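Minor fimbrium subunit Mfa5 (Porphyromonas gingivalis ATCC 33277, PDB 6TO1) serves as an accessory subunit of the minor (Mfa1) fimbriae, surface pili that mediate biofilm formation and adhesion to host cells and other oral bacteria. Local coordinates at residues L174-Y177 and P181-L184; R183-D186 and A192-C195; A144-A149 and R199-I204; G212-R217 and F307-L312. All coordinates share one frame; numbering follows the deposited sequence. Where two conformers were deposited one is given.

In the fold
All four contacts belong to the region of the von Willebrand factor type A fold and its magnesium site, formed by Ser135, Ser137 and Thr207. Contact 1 is the edge hairpin of the central sheet; contact 2, with its centre about 9 Å away, continues along the same outer strand and packs the following helix against it. Contact 3 is about 13 Å from contact 1 between centres, and its Leu201 touches Ser176 and Leu184. Contact 4 is about 12 Å from contact 1 between centres, with Met215 meeting Val175 and Arg183, but about 22 Å between centres from contact 3, which it does not touch. The side chains of Tyr177 and Pro203 come within about 7 and 9 Å of the magnesium.

Contact 1 of 4, residues L174-Y177 and P181-L184; sequences LVSY and PHRL
With chi1 at 70°, Ser176 holds OG between its own backbone N and carbonyl carbon, while His182 turns CG anti to its carbonyl carbon (chi1 -51°); the two rotations bring the serine oxygen to the edge of the imidazole, near its plane, with Ser176 OG 3.4 Å from His182 CD2. The same pair is joined by two backbone bonds, His182 N to Ser176 O at 2.7 Å and Ser176 N to His182 O at 3.1 Å, making it the hydrogen-bonded pair of an antiparallel hairpin. Val175 with Arg183 and Tyr177 with Pro181 form the flanking non-hydrogen-bonded pairs. Further along, Leu184 N reaches Leu174 O at 2.9 Å. Here the leucine side chains lie at a slant to one another, Leu174 CD2 meeting Leu184 CD1 at 3.7 Å, and Leu184 CD1 also lies 3.7 Å from Ser176 CB. Asp178 bonds to His182 NE2, next to the ring carbon that meets the serine, and Tyr177 OH bonds to Thr209. Strand 181-186 is the outermost of the sheet, and strand 170-177 lies between it and strand 126-133; helix 209-220 covers the Val175 and Pro181 side, while Leu174 packs on helix 191-199.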
loop_
_atom_site.group_PDB
_atom_site.type_symbol
_atom_site.label_atom_id
_atom_site.label_comp_id
_atom_site.label_asym_id
_atom_site.label_seq_id
_atom_site.Cartn_x
_atom_site.Cartn_y
_atom_site.Cartn_z
ATOM N N LEU A 174 -27.217 -10.514 8.232
ATOM C CA LEU A 174 -27.744 -10.929 9.520
ATOM C C LEU A 174 -28.783 -12.027 9.377
ATOM O O LEU A 174 -29.758 -11.884 8.630
ATOM C CB LEU A 174 -28.341 -9.723 10.262
ATOM C CG LEU A 174 -28.884 -10.015 11.656
ATOM C CD1 LEU A 174 -27.766 -10.452 12.615
ATOM C CD2 LEU A 174 -29.645 -8.779 12.183
ATOM N N VAL A 175 -28.545 -13.116 10.112
ATOM C CA VAL A 175 -29.428 -14.265 10.219
ATOM C C VAL A 175 -29.781 -14.490 11.695
ATOM O O VAL A 175 -28.919 -14.412 12.573
ATOM C CB VAL A 175 -28.748 -15.533 9.643
ATOM C CG1 VAL A 175 -29.629 -16.759 9.895
ATOM C CG2 VAL A 175 -28.452 -15.392 8.154
ATOM N N SER A 176 -31.042 -14.797 11.972
ATOM C CA SER A 176 -31.425 -15.320 13.274
ATOM C C SER A 176 -32.019 -16.704 13.043
ATOM O O SER A 176 -32.372 -17.073 11.918
ATOM C CB SER A 176 -32.425 -14.420 13.999
ATOM O OG SER A 176 -33.686 -14.454 13.356
ATOM N N TYR A 177 -32.108 -17.495 14.111
ATOM C CA TYR A 177 -32.738 -18.772 13.940
ATOM C C TYR A 177 -33.332 -19.270 15.247
ATOM O O TYR A 177 -32.861 -18.960 16.346
ATOM C CB TYR A 177 -31.774 -19.837 13.371
ATOM C CG TYR A 177 -30.664 -20.251 14.314
ATOM C CD1 TYR A 177 -30.794 -21.360 15.135
ATOM C CD2 TYR A 177 -29.474 -19.552 14.363
ATOM C CE1 TYR A 177 -29.784 -21.744 15.978
ATOM C CE2 TYR A 177 -28.471 -19.929 15.207
ATOM C CZ TYR A 177 -28.622 -21.032 16.012
ATOM O OH TYR A 177 -27.588 -21.416 16.848
ATOM N N PRO A 181 -34.400 -20.885 10.193
ATOM C CA PRO A 181 -33.600 -19.664 10.092
ATOM C C PRO A 181 -34.420 -18.534 9.486
ATOM O O PRO A 181 -35.413 -18.754 8.775
ATOM C CB PRO A 181 -32.448 -20.097 9.166
ATOM C CG PRO A 181 -33.094 -21.098 8.238
ATOM C CD PRO A 181 -34.079 -21.853 9.123
ATOM N N HIS A 182 -33.967 -17.316 9.766
ATOM C CA HIS A 182 -34.610 -16.102 9.281
ATOM C C HIS A 182 -33.586 -15.155 8.675
ATOM O O HIS A 182 -32.608 -14.806 9.334
ATOM C CB HIS A 182 -35.309 -15.356 10.405
ATOM C CG HIS A 182 -36.216 -16.219 11.218
ATOM N ND1 HIS A 182 -37.416 -16.692 10.728
ATOM C CD2 HIS A 182 -36.118 -16.675 12.492
ATOM C CE1 HIS A 182 -38.012 -17.415 11.662
ATOM N NE2 HIS A 182 -37.241 -17.432 12.734
ATOM N N ARG A 183 -33.805 -14.749 7.424
ATOM C CA ARG A 183 -32.908 -13.777 6.798
ATOM C C ARG A 183 -33.338 -12.391 7.252
ATOM O O ARG A 183 -34.324 -11.842 6.748
ATOM C CB ARG A 183 -32.925 -13.876 5.278
ATOM C CG ARG A 183 -31.922 -12.884 4.640
ATOM C CD ARG A 183 -32.039 -12.852 3.120
ATOM N NE ARG A 183 -31.743 -14.174 2.571
ATOM C CZ ARG A 183 -31.136 -14.400 1.408
ATOM N NH1 ARG A 183 -30.755 -13.388 0.640
ATOM N NH2 ARG A 183 -30.913 -15.651 1.007
ATOM N N LEU A 184 -32.601 -11.813 8.193
ATOM C CA LEU A 184 -32.964 -10.501 8.720
ATOM C C LEU A 184 -32.409 -9.369 7.853
ATOM O O LEU A 184 -33.076 -8.340 7.669
ATOM C CB LEU A 184 -32.463 -10.356 10.142
ATOM C CG LEU A 184 -33.055 -11.348 11.170
ATOM C CD1 LEU A 184 -32.606 -11.003 12.593
ATOM C CD2 LEU A 184 -34.573 -11.409 11.081
#

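Contact 2 of 4, residues R183-D186 and A192-C195; sequences RLSD and AFLC
The Phe193 ring turns its edge to Ser185: Ser185 CB lies in the ring plane, 3.7 Å from Phe193 CE2, and Ser185 OG sits near that plane, 3.5 Å from the same carbon. Leu184 O approaches the ring obliquely, 3.8 Å from Phe193 CE2. Phe193 gets there by setting CG anti to its backbone N (chi1 -176°), which swings the ring out from the helix to the end of the strand. Beside it, Leu194 sets off across the gap, and its end comes nearer to the strand, Leu194 CD2 reaching Ser185 CB at 3.7 Å. The serine side chain is thus met by the aromatic edge and by the aliphatic branch of two consecutive helix residues. This happens where the outer strand of the type A domain sheet is distorted: Leu184 and Ser185 both stand opposite Leu174, a classic beta bulge, and Ser185 O accepts a probable hydrogen bond from Leu174 N. The hydroxyl does not depend on the helix for a polar partner. Ser185 OG donates to the carbonyl of the next residue, Asp186 O, at 2.8 Å, arriving in the carbonyl plane on a lone pair, and this bond fixes the rotation of the serine while both CB and OG lie against the Phe193 edge and the Leu194 methyl. At the start of helix 191-199, Asp190 OD1 accepts from Phe193 N. Leu194 is buried and extends the packing inward, touching Ile172 and Leu174 of the adjacent strand and Val157 of helix 143-160, whereas Phe193 remains exposed at the border of the contact.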
loop_
_atom_site.group_PDB
_atom_site.type_symbol
_atom_site.label_atom_id
_atom_site.label_comp_id
_atom_site.label_asym_id
_atom_site.label_seq_id
_atom_site.Cartn_x
_atom_site.Cartn_y
_atom_site.Cartn_z
ATOM N N ARG A 183 -33.805 -14.749 7.424
ATOM C CA ARG A 183 -32.908 -13.777 6.798
ATOM C C ARG A 183 -33.338 -12.391 7.252
ATOM O O ARG A 183 -34.324 -11.842 6.748
ATOM C CB ARG A 183 -32.925 -13.876 5.278
ATOM C CG ARG A 183 -31.922 -12.884 4.640
ATOM C CD ARG A 183 -32.039 -12.852 3.120
ATOM N NE ARG A 183 -31.743 -14.174 2.571
ATOM C CZ ARG A 183 -31.136 -14.400 1.408
ATOM N NH1 ARG A 183 -30.755 -13.388 0.640
ATOM N NH2 ARG A 183 -30.913 -15.651 1.007
ATOM N N LEU A 184 -32.601 -11.813 8.193
ATOM C CA LEU A 184 -32.964 -10.501 8.720
ATOM C C LEU A 184 -32.409 -9.369 7.853
ATOM O O LEU A 184 -33.076 -8.340 7.669
ATOM C CB LEU A 184 -32.463 -10.356 10.142
ATOM C CG LEU A 184 -33.055 -11.348 11.170
ATOM C CD1 LEU A 184 -32.606 -11.003 12.593
ATOM C CD2 LEU A 184 -34.573 -11.409 11.081
ATOM N N SER A 185 -31.190 -9.523 7.333
ATOM C CA SER A 185 -30.629 -8.539 6.408
ATOM C C SER A 185 -29.663 -9.192 5.426
ATOM O O SER A 185 -28.863 -10.035 5.817
ATOM C CB SER A 185 -29.913 -7.424 7.185
ATOM O OG SER A 185 -29.467 -6.392 6.318
ATOM N N ASP A 186 -29.762 -8.827 4.144
ATOM C CA ASP A 186 -28.671 -9.113 3.213
ATOM C C ASP A 186 -27.483 -8.213 3.560
ATOM O O ASP A 186 -27.556 -7.362 4.444
ATOM C CB ASP A 186 -29.099 -8.894 1.757
ATOM C CG ASP A 186 -28.271 -9.728 0.732
ATOM O OD1 ASP A 186 -27.192 -10.292 1.041
ATOM O OD2 ASP A 186 -28.714 -9.809 -0.432
ATOM N N ALA A 192 -27.852 1.192 11.577
ATOM C CA ALA A 192 -29.109 1.377 12.301
ATOM C C ALA A 192 -30.125 0.292 11.950
ATOM O O ALA A 192 -30.881 -0.166 12.813
ATOM C CB ALA A 192 -29.702 2.755 11.996
ATOM N N PHE A 193 -30.184 -0.095 10.681
ATOM C CA PHE A 193 -31.047 -1.182 10.257
ATOM C C PHE A 193 -30.634 -2.488 10.933
ATOM O O PHE A 193 -31.469 -3.210 11.476
ATOM C CB PHE A 193 -30.987 -1.314 8.731
ATOM C CG PHE A 193 -31.906 -2.354 8.175
ATOM C CD1 PHE A 193 -33.244 -2.087 7.969
ATOM C CD2 PHE A 193 -31.429 -3.627 7.890
ATOM C CE1 PHE A 193 -34.086 -3.065 7.483
ATOM C CE2 PHE A 193 -32.260 -4.602 7.410
ATOM C CZ PHE A 193 -33.591 -4.328 7.188
ATOM N N LEU A 194 -29.346 -2.814 10.888
ATOM C CA LEU A 194 -28.887 -4.059 11.490
ATOM C C LEU A 194 -29.188 -4.091 12.982
ATOM O O LEU A 194 -29.678 -5.098 13.509
ATOM C CB LEU A 194 -27.383 -4.212 11.236
ATOM C CG LEU A 194 -26.928 -4.544 9.805
ATOM C CD1 LEU A 194 -25.420 -4.294 9.705
ATOM C CD2 LEU A 194 -27.295 -5.965 9.419
ATOM N N CYS A 195 -28.940 -2.982 13.682
ATOM C CA CYS A 195 -29.119 -2.992 15.128
ATOM C C CYS A 195 -30.584 -3.087 15.498
ATOM O O CYS A 195 -30.928 -3.704 16.509
ATOM C CB CYS A 195 -28.472 -1.758 15.751
ATOM S SG CYS A 195 -26.650 -1.827 15.745
#

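Contact 3 of 4, residues A144-A149 and R199-I204; sequences ARLKSA and RALTPI
Leu146 carries nearly all of this contact, dividing its two methyl groups between Leu201 and Pro203. With chi1 at -171°, its CG lies beside the carbonyl carbon and both methyls point from helix 143-160 at the loop. The inner methyl, Leu146 CD1, lies 4.0 Å from Leu201 CD1 and 4.1 Å from Leu201 CB, in a buried apolar patch to which Ile132 of the central sheet and Ile150 of the same helix also contribute around Leu201. The other methyl meets the loop more closely: it comes over one face of the pyrrolidine ring, displaced toward CD, with Leu146 CD2 3.7 Å from Pro203 CD and 3.8 Å from Pro203 CG, and it also touches the backbone in between, 3.9 Å from both Leu201 O and Thr202 CA. The loop belongs to the connection from helix 191-199 to helix 209-220, which farther on supplies Thr207 to the magnesium. Together with Ser135 and Ser137, which follow strand 126-133 in a DxSxS sequence, Thr207 makes the arrangement of a metal-ion-dependent adhesion site, and the Pro203 side chain is about 9 Å from the ion. Toward solvent the packing thins. Thr202 directs its CB away from the helix and is exposed, and Pro203 is partly so, although its ring also rests on Ile143. No hydrogen bond crosses between helix and loop here; the polar ties run to other places, Thr202 N to Gln134 OE1 and Arg145 NH1 in a salt bridge to Asp235. Ala149, one turn on from Leu146, faces the loop too, but its methyl comes no nearer than 5.2 Å.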
loop_
_atom_site.group_PDB
_atom_site.type_symbol
_atom_site.label_atom_id
_atom_site.label_comp_id
_atom_site.label_asym_id
_atom_site.label_seq_id
_atom_site.Cartn_x
_atom_site.Cartn_y
_atom_site.Cartn_z
ATOM N N ALA A 144 -31.036 -13.750 30.265
ATOM C CA ALA A 144 -29.781 -13.017 30.202
ATOM C C ALA A 144 -28.946 -13.417 28.989
ATOM O O ALA A 144 -28.154 -12.602 28.505
ATOM C CB ALA A 144 -28.979 -13.224 31.487
ATOM N N ARG A 145 -29.143 -14.634 28.469
ATOM C CA ARG A 145 -28.416 -15.057 27.275
ATOM C C ARG A 145 -28.813 -14.218 26.067
ATOM O O ARG A 145 -27.960 -13.587 25.434
ATOM C CB ARG A 145 -28.681 -16.541 27.008
ATOM C CG ARG A 145 -28.104 -17.475 28.061
ATOM C CD ARG A 145 -28.349 -18.942 27.708
ATOM N NE ARG A 145 -28.012 -19.849 28.805
ATOM C CZ ARG A 145 -28.239 -21.159 28.787
ATOM N NH1 ARG A 145 -28.778 -21.735 27.721
ATOM N NH2 ARG A 145 -27.913 -21.905 29.825
ATOM N N LEU A 146 -30.112 -14.196 25.733
ATOM C CA LEU A 146 -30.544 -13.418 24.572
ATOM C C LEU A 146 -30.270 -11.931 24.788
ATOM O O LEU A 146 -29.863 -11.223 23.858
ATOM C CB LEU A 146 -32.022 -13.673 24.274
ATOM C CG LEU A 146 -32.499 -13.060 22.956
ATOM C CD1 LEU A 146 -31.631 -13.529 21.760
ATOM C CD2 LEU A 146 -33.967 -13.341 22.677
ATOM N N LYS A 147 -30.457 -11.441 26.018
ATOM C CA LYS A 147 -30.166 -10.033 26.278
ATOM C C LYS A 147 -28.712 -9.721 25.965
ATOM O O LYS A 147 -28.409 -8.679 25.366
ATOM C CB LYS A 147 -30.531 -9.662 27.726
ATOM C CG LYS A 147 -32.031 -9.299 27.873
ATOM C CD LYS A 147 -32.594 -9.608 29.270
ATOM C CE LYS A 147 -31.875 -8.840 30.377
ATOM N NZ LYS A 147 -32.658 -8.827 31.658
ATOM N N SER A 148 -27.794 -10.645 26.304
ATOM C CA SER A 148 -26.374 -10.431 26.043
ATOM C C SER A 148 -26.062 -10.556 24.555
ATOM O O SER A 148 -25.223 -9.820 24.028
ATOM C CB SER A 148 -25.529 -11.438 26.835
ATOM O OG SER A 148 -24.158 -11.264 26.569
ATOM N N ALA A 149 -26.721 -11.487 23.861
ATOM C CA ALA A 149 -26.541 -11.572 22.416
ATOM C C ALA A 149 -26.987 -10.280 21.734
ATOM O O ALA A 149 -26.350 -9.817 20.783
ATOM C CB ALA A 149 -27.320 -12.765 21.862
ATOM N N ARG A 199 -32.222 -5.918 17.925
ATOM C CA ARG A 199 -33.053 -5.594 19.082
ATOM C C ARG A 199 -34.404 -6.285 19.030
ATOM O O ARG A 199 -35.039 -6.447 20.079
ATOM C CB ARG A 199 -33.262 -4.072 19.193
ATOM C CG ARG A 199 -32.034 -3.362 19.697
ATOM C CD ARG A 199 -32.350 -1.926 20.132
ATOM N NE ARG A 199 -32.983 -1.207 19.045
ATOM C CZ ARG A 199 -32.323 -0.507 18.133
ATOM N NH1 ARG A 199 -31.006 -0.414 18.189
ATOM N NH2 ARG A 199 -32.990 0.116 17.172
ATOM N N ALA A 200 -34.846 -6.737 17.861
ATOM C CA ALA A 200 -36.152 -7.377 17.761
ATOM C C ALA A 200 -36.103 -8.901 17.937
ATOM O O ALA A 200 -37.134 -9.561 17.747
ATOM C CB ALA A 200 -36.809 -7.064 16.417
ATOM N N LEU A 201 -34.937 -9.466 18.254
ATOM C CA LEU A 201 -34.837 -10.898 18.499
ATOM C C LEU A 201 -35.737 -11.286 19.665
ATOM O O LEU A 201 -35.841 -10.557 20.654
ATOM C CB LEU A 201 -33.394 -11.281 18.827
ATOM C CG LEU A 201 -32.324 -11.088 17.759
ATOM C CD1 LEU A 201 -30.961 -11.462 18.393
ATOM C CD2 LEU A 201 -32.579 -11.909 16.517
ATOM N N THR A 202 -36.341 -12.467 19.569
ATOM C CA THR A 202 -37.279 -12.916 20.573
ATOM C C THR A 202 -37.211 -14.433 20.676
ATOM O O THR A 202 -37.040 -15.105 19.650
ATOM C CB THR A 202 -38.693 -12.453 20.185
ATOM O OG1 THR A 202 -39.586 -12.615 21.284
ATOM C CG2 THR A 202 -39.186 -13.253 19.011
ATOM N N PRO A 203 -37.327 -14.996 21.872
ATOM C CA PRO A 203 -37.113 -16.451 22.018
ATOM C C PRO A 203 -38.255 -17.276 21.446
ATOM O O PRO A 203 -39.419 -17.070 21.784
ATOM C CB PRO A 203 -36.989 -16.652 23.535
ATOM C CG PRO A 203 -36.844 -15.290 24.131
ATOM C CD PRO A 203 -37.461 -14.314 23.175
ATOM N N ILE A 204 -37.903 -18.252 20.603
ATOM C CA ILE A 204 -38.851 -19.137 19.947
ATOM C C ILE A 204 -38.308 -20.556 20.074
ATOM O O ILE A 204 -37.097 -20.764 19.989
ATOM C CB ILE A 204 -39.060 -18.759 18.465
ATOM C CG1 ILE A 204 -39.675 -17.361 18.362
ATOM C CG2 ILE A 204 -39.914 -19.779 17.762
ATOM C CD1 ILE A 204 -39.799 -16.839 16.940
#

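Contact 4 of 4, residues G212-R217 and F307-L312; sequences GLKMAR and FDYSNL
Lys214 lies over one face of the Tyr309 ring and supplies both of the aromatic interactions. In the cation-pi contact, Lys214 NZ stands 4.0 Å from the centroid of the Tyr309 ring, only 12° off the ring normal; in the CH-pi contact, Lys214 CE is 3.9 Å from the centroid of the Tyr309 ring. A bend at chi2 (63°) folds the lysine chain over the ring, and Phe307 CB lies against the opposite face. Apolar packing is added by Leu312, whose CD2 meets Lys214 CG at 3.8 Å. Through Lys214 with Tyr309 and Leu312, helix 209-220 is joined to the long insertion between strands 227-234 and 357-362. Among the polar groups, Tyr309 OH bonds to Glu347 of helix 340-353. Arg217 is modelled in two conformers; in one, tentatively, NH1 lies 3.5 Å from Tyr309 OH, while NE pairs with Glu347 and NH1 with Glu304. Inside the loop, Asp308 OD1 accepts from Ser310 N at 2.9 Å, an Asx turn, and from Ser310 OG at 2.8 Å, bracing the turn internally. The hydrogen bond to a carboxylate would probably enrich the tyrosine ring in electron density, favouring the ammonium over its face.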
loop_
_atom_site.group_PDB
_atom_site.type_symbol
_atom_site.label_atom_id
_atom_site.label_comp_id
_atom_site.label_asym_id
_atom_site.label_seq_id
_atom_site.Cartn_x
_atom_site.Cartn_y
_atom_site.Cartn_z
ATOM N N GLY A 212 -29.398 -22.140 10.553
ATOM C CA GLY A 212 -28.780 -20.832 10.588
ATOM C C GLY A 212 -27.502 -20.786 9.774
ATOM O O GLY A 212 -27.279 -19.856 8.998
ATOM N N LEU A 213 -26.661 -21.810 9.908
ATOM C CA LEU A 213 -25.420 -21.838 9.150
ATOM C C LEU A 213 -25.665 -22.025 7.657
ATOM O O LEU A 213 -24.950 -21.445 6.831
ATOM C CB LEU A 213 -24.515 -22.941 9.689
ATOM C CG LEU A 213 -23.966 -22.712 11.077
ATOM C CD1 LEU A 213 -23.290 -23.946 11.630
ATOM C CD2 LEU A 213 -22.972 -21.519 11.091
ATOM N N LYS A 214 -26.659 -22.843 7.283
ATOM C CA LYS A 214 -26.986 -23.018 5.875
ATOM C C LYS A 214 -27.446 -21.708 5.247
ATOM O O LYS A 214 -27.023 -21.362 4.142
ATOM C CB LYS A 214 -28.055 -24.099 5.715
ATOM C CG LYS A 214 -28.631 -24.205 4.303
ATOM C CD LYS A 214 -27.593 -24.612 3.271
ATOM C CE LYS A 214 -28.210 -24.673 1.859
ATOM N NZ LYS A 214 -27.248 -25.194 0.834
ATOM N N MET A 215 -28.295 -20.950 5.942
ATOM C CA MET A 215 -28.692 -19.652 5.399
ATOM C C MET A 215 -27.495 -18.713 5.252
ATOM O O MET A 215 -27.389 -17.972 4.260
ATOM C CB MET A 215 -29.767 -19.027 6.280
ATOM C CG MET A 215 -30.267 -17.726 5.685
ATOM S SD MET A 215 -31.632 -17.060 6.605
ATOM C CE MET A 215 -32.966 -18.002 5.843
ATOM N N ALA A 216 -26.592 -18.719 6.230
ATOM C CA ALA A 216 -25.357 -17.955 6.118
ATOM C C ALA A 216 -24.541 -18.373 4.895
ATOM O O ALA A 216 -23.976 -17.520 4.200
ATOM C CB ALA A 216 -24.538 -18.129 7.400
ATOM N N ARG A 217 -24.471 -19.682 4.609
ATOM C CA ARG A 217 -23.751 -20.126 3.421
ATOM C C ARG A 217 -24.456 -19.652 2.150
ATOM O O ARG A 217 -23.798 -19.258 1.182
ATOM C CB ARG A 217 -23.601 -21.648 3.404
ATOM C CG ARG A 217 -22.775 -22.195 4.516
ATOM C CD ARG A 217 -22.239 -23.580 4.176
ATOM N NE ARG A 217 -23.267 -24.574 3.905
ATOM C CZ ARG A 217 -23.411 -25.217 2.750
ATOM N NH1 ARG A 217 -24.344 -26.147 2.631
ATOM N NH2 ARG A 217 -22.635 -24.938 1.708
ATOM N N PHE A 307 -27.715 -34.102 2.818
ATOM C CA PHE A 307 -28.753 -33.338 3.490
ATOM C C PHE A 307 -29.820 -32.878 2.514
ATOM O O PHE A 307 -29.528 -32.494 1.374
ATOM C CB PHE A 307 -28.175 -32.127 4.222
ATOM C CG PHE A 307 -27.346 -32.485 5.409
ATOM C CD1 PHE A 307 -27.928 -32.951 6.568
ATOM C CD2 PHE A 307 -25.964 -32.369 5.364
ATOM C CE1 PHE A 307 -27.128 -33.297 7.675
ATOM C CE2 PHE A 307 -25.188 -32.691 6.431
ATOM C CZ PHE A 307 -25.775 -33.152 7.607
ATOM N N ASP A 308 -31.066 -32.914 2.964
ATOM C CA ASP A 308 -32.175 -32.394 2.183
ATOM C C ASP A 308 -32.380 -30.937 2.580
ATOM O O ASP A 308 -32.874 -30.639 3.669
ATOM C CB ASP A 308 -33.443 -33.217 2.390
ATOM C CG ASP A 308 -34.592 -32.748 1.520
ATOM O OD1 ASP A 308 -34.457 -31.750 0.770
ATOM O OD2 ASP A 308 -35.650 -33.397 1.619
ATOM N N TYR A 309 -32.003 -30.035 1.679
ATOM C CA TYR A 309 -32.144 -28.608 1.903
ATOM C C TYR A 309 -33.325 -28.012 1.145
ATOM O O TYR A 309 -33.498 -26.790 1.147
ATOM C CB TYR A 309 -30.888 -27.879 1.459
ATOM C CG TYR A 309 -29.583 -28.215 2.153
ATOM C CD1 TYR A 309 -29.357 -27.864 3.483
ATOM C CD2 TYR A 309 -28.555 -28.817 1.452
ATOM C CE1 TYR A 309 -28.125 -28.126 4.099
ATOM C CE2 TYR A 309 -27.319 -29.073 2.047
ATOM C CZ TYR A 309 -27.113 -28.712 3.368
ATOM O OH TYR A 309 -25.908 -28.972 3.940
ATOM N N SER A 310 -34.149 -28.844 0.514
ATOM C CA SER A 310 -35.209 -28.336 -0.366
ATOM C C SER A 310 -36.188 -27.427 0.364
ATOM O O SER A 310 -36.729 -26.491 -0.236
ATOM C CB SER A 310 -35.939 -29.516 -1.009
ATOM O OG SER A 310 -36.678 -30.261 -0.042
ATOM N N ASN A 311 -36.413 -27.677 1.652
ATOM C CA ASN A 311 -37.218 -26.844 2.544
ATOM C C ASN A 311 -36.318 -26.401 3.690
ATOM O O ASN A 311 -35.967 -27.221 4.543
ATOM C CB ASN A 311 -38.408 -27.635 3.073
ATOM C CG ASN A 311 -39.178 -26.890 4.122
ATOM O OD1 ASN A 311 -38.920 -25.717 4.396
ATOM N ND2 ASN A 311 -40.144 -27.557 4.718
ATOM N N LEU A 312 -35.940 -25.119 3.714
ATOM C CA LEU A 312 -35.019 -24.636 4.748
ATOM C C LEU A 312 -35.647 -24.556 6.143
ATOM O O LEU A 312 -34.924 -24.265 7.108
ATOM C CB LEU A 312 -34.462 -23.279 4.352
ATOM C CG LEU A 312 -33.504 -23.305 3.162
ATOM C CD1 LEU A 312 -33.057 -21.856 2.923
ATOM C CD2 LEU A 312 -32.327 -24.234 3.362
#